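Local coordinates for MutT/nudix family protein (Deinococcus radiodurans, PDB 2W4E), which probably hydrolyses ADP-ribose as a magnesium-dependent Nudix pyrophosphatase, the chain here being an N-terminally truncated form that holds the Nudix domain, at residues R6-L11 with G39-G44. Numbering follows the deposited sequence.
Sequences RAVFIL and GGVEKG
A water molecule bridges Arg6 and Val41, beside the direct bond between their backbones: it accepts from Arg6 N at 2.8 Å and donates to Val41 O at 3.0 Å. Val41 N bonds to Arg6 O at 2.9 Å. Val8 and Gly39 form an antiparallel hydrogen-bonded pair, Val8 N to Gly39 O at 3.0 Å and Gly39 N to Val8 O at 3.2 Å. Between these rungs Ala7 and Gly40 face each other as a non-hydrogen-bonded pair. Gly39 and Gly40 bring no side chain to the pairing, and alanine suits position 7 because its lone methyl fits 3.4 Å from Gly39 O. Val8 is buried, and its compact branches pack on Ala50 and Ala51 of helix 47-59.

Val41 supplies the apolar part. A chi1 of 177° turns CG1 opposite the backbone N and over one face of the Arg6 guanidinium, 3.7 Å from NH2, while CG2 touches Arg6 CB at 4.0 Å and borders Val8. Arginine suits the start of its strand because CB meets CG2 and the bend at chi3 carries the guanidinium back across CG1, where NH2 makes a weak hydrogen bond to Glu45 O. Cutting Val41 back to alanine would probably take the methyl off that guanidinium face and open a gap between Val8 and Ala50.

Gly39 begins the Nudix box, whose loop leads into that helix; Gly40 O takes a weak hydrogen bond from Arg53 NH2. Backbone bonds thus fix where the Nudix box leaves the sheet, and Val41 packs that departure against Arg6, Val8 and the helix.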
loop_
_atom_site.group_PDB
_atom_site.type_symbol
_atom_site.label_atom_id
_atom_site.label_comp_id
_atom_site.label_asym_id
_atom_site.label_seq_id
_atom_site.Cartn_x
_atom_site.Cartn_y
_atom_site.Cartn_z
ATOM N N ARG A 6 -16.071 3.286 5.172
ATOM C CA ARG A 6 -14.754 3.913 5.303
ATOM C C ARG A 6 -14.059 3.367 6.543
ATOM O O ARG A 6 -14.717 3.062 7.528
ATOM C CB ARG A 6 -14.888 5.435 5.431
ATOM C CG ARG A 6 -15.643 6.112 4.285
ATOM C CD ARG A 6 -15.777 7.631 4.448
ATOM N NE ARG A 6 -16.679 8.016 5.545
ATOM C CZ ARG A 6 -16.684 9.206 6.155
ATOM N NH1 ARG A 6 -15.834 10.168 5.801
ATOM N NH2 ARG A 6 -17.541 9.429 7.143
ATOM N N ALA A 7 -12.727 3.262 6.504
ATOM C CA ALA A 7 -11.958 2.991 7.718
ATOM C C ALA A 7 -10.805 3.979 7.726
ATOM O O ALA A 7 -10.370 4.459 6.656
ATOM C CB ALA A 7 -11.440 1.561 7.708
ATOM N N VAL A 8 -10.311 4.270 8.925
ATOM C CA VAL A 8 -9.187 5.173 9.108
ATOM C C VAL A 8 -7.973 4.379 9.569
ATOM O O VAL A 8 -8.121 3.420 10.311
ATOM C CB VAL A 8 -9.577 6.305 10.095
ATOM C CG1 VAL A 8 -9.947 5.743 11.471
ATOM C CG2 VAL A 8 -8.479 7.303 10.173
ATOM N N PHE A 9 -6.787 4.720 9.056
ATOM C CA PHE A 9 -5.561 4.048 9.451
ATOM C C PHE A 9 -4.678 5.149 9.989
ATOM O O PHE A 9 -4.583 6.222 9.399
ATOM C CB PHE A 9 -4.895 3.359 8.250
ATOM C CG PHE A 9 -5.447 1.999 7.966
ATOM C CD1 PHE A 9 -4.687 0.860 8.222
ATOM C CD2 PHE A 9 -6.746 1.849 7.472
ATOM C CE1 PHE A 9 -5.216 -0.437 8.006
ATOM C CE2 PHE A 9 -7.273 0.568 7.261
ATOM C CZ PHE A 9 -6.498 -0.570 7.529
ATOM N N ILE A 10 -4.051 4.883 11.117
ATOM C CA ILE A 10 -3.248 5.869 11.815
ATOM C C ILE A 10 -1.873 5.343 12.119
ATOM O O ILE A 10 -1.709 4.364 12.895
ATOM C CB ILE A 10 -3.895 6.288 13.187
ATOM C CG1 ILE A 10 -5.308 6.847 13.004
ATOM C CG2 ILE A 10 -2.995 7.351 13.900
ATOM C CD1 ILE A 10 -6.368 5.821 13.227
ATOM N N LEU A 11 -0.875 6.024 11.584
ATOM C CA LEU A 11 0.494 5.768 11.995
ATOM C C LEU A 11 0.853 6.718 13.168
ATOM O O LEU A 11 1.060 7.902 12.953
ATOM C CB LEU A 11 1.450 5.981 10.805
ATOM C CG LEU A 11 2.967 6.007 11.112
ATOM C CD1 LEU A 11 3.377 4.695 11.853
ATOM C CD2 LEU A 11 3.707 6.180 9.748
ATOM N N GLY A 39 -9.457 1.234 12.259
ATOM C CA GLY A 39 -10.828 0.866 12.595
ATOM C C GLY A 39 -11.834 1.527 11.665
ATOM O O GLY A 39 -11.526 2.518 10.996
ATOM N N GLY A 40 -13.052 0.986 11.639
ATOM C CA GLY A 40 -14.102 1.546 10.773
ATOM C C GLY A 40 -14.538 2.908 11.265
ATOM O O GLY A 40 -14.473 3.179 12.464
ATOM N N VAL A 41 -14.976 3.766 10.342
ATOM C CA VAL A 41 -15.507 5.083 10.686
ATOM C C VAL A 41 -17.011 4.907 10.933
ATOM O O VAL A 41 -17.703 4.351 10.083
ATOM C CB VAL A 41 -15.277 6.095 9.535
ATOM C CG1 VAL A 41 -15.886 7.462 9.837
ATOM C CG2 VAL A 41 -13.775 6.227 9.199
ATOM N N GLU A 42 -17.494 5.360 12.089
ATOM C CA GLU A 42 -18.923 5.241 12.465
ATOM C C GLU A 42 -19.856 6.145 11.657
ATOM O O GLU A 42 -19.398 7.068 10.975
ATOM C CB GLU A 42 -19.113 5.486 13.966
ATOM C CG GLU A 42 -18.964 4.229 14.815
ATOM C CD GLU A 42 -18.420 4.499 16.227
ATOM O OE1 GLU A 42 -18.731 5.559 16.816
ATOM O OE2 GLU A 42 -17.678 3.638 16.761
ATOM N N LYS A 43 -21.164 5.857 11.751
ATOM C CA LYS A 43 -22.238 6.512 10.957
ATOM C C LYS A 43 -22.133 8.022 10.887
ATOM O O LYS A 43 -22.043 8.605 9.799
ATOM C CB LYS A 43 -23.642 6.162 11.519
ATOM C CG LYS A 43 -24.819 6.878 10.792
ATOM C CD LYS A 43 -25.931 7.376 11.740
ATOM C CE LYS A 43 -27.137 7.927 10.957
ATOM N NZ LYS A 43 -26.756 9.009 9.993
ATOM N N GLY A 44 -22.191 8.650 12.057
ATOM C CA GLY A 44 -22.220 10.092 12.130
ATOM C C GLY A 44 -20.850 10.605 12.487
ATOM O O GLY A 44 -20.734 11.620 13.187
HETATM O O HOH W 1 -17.810 3.124 7.304
#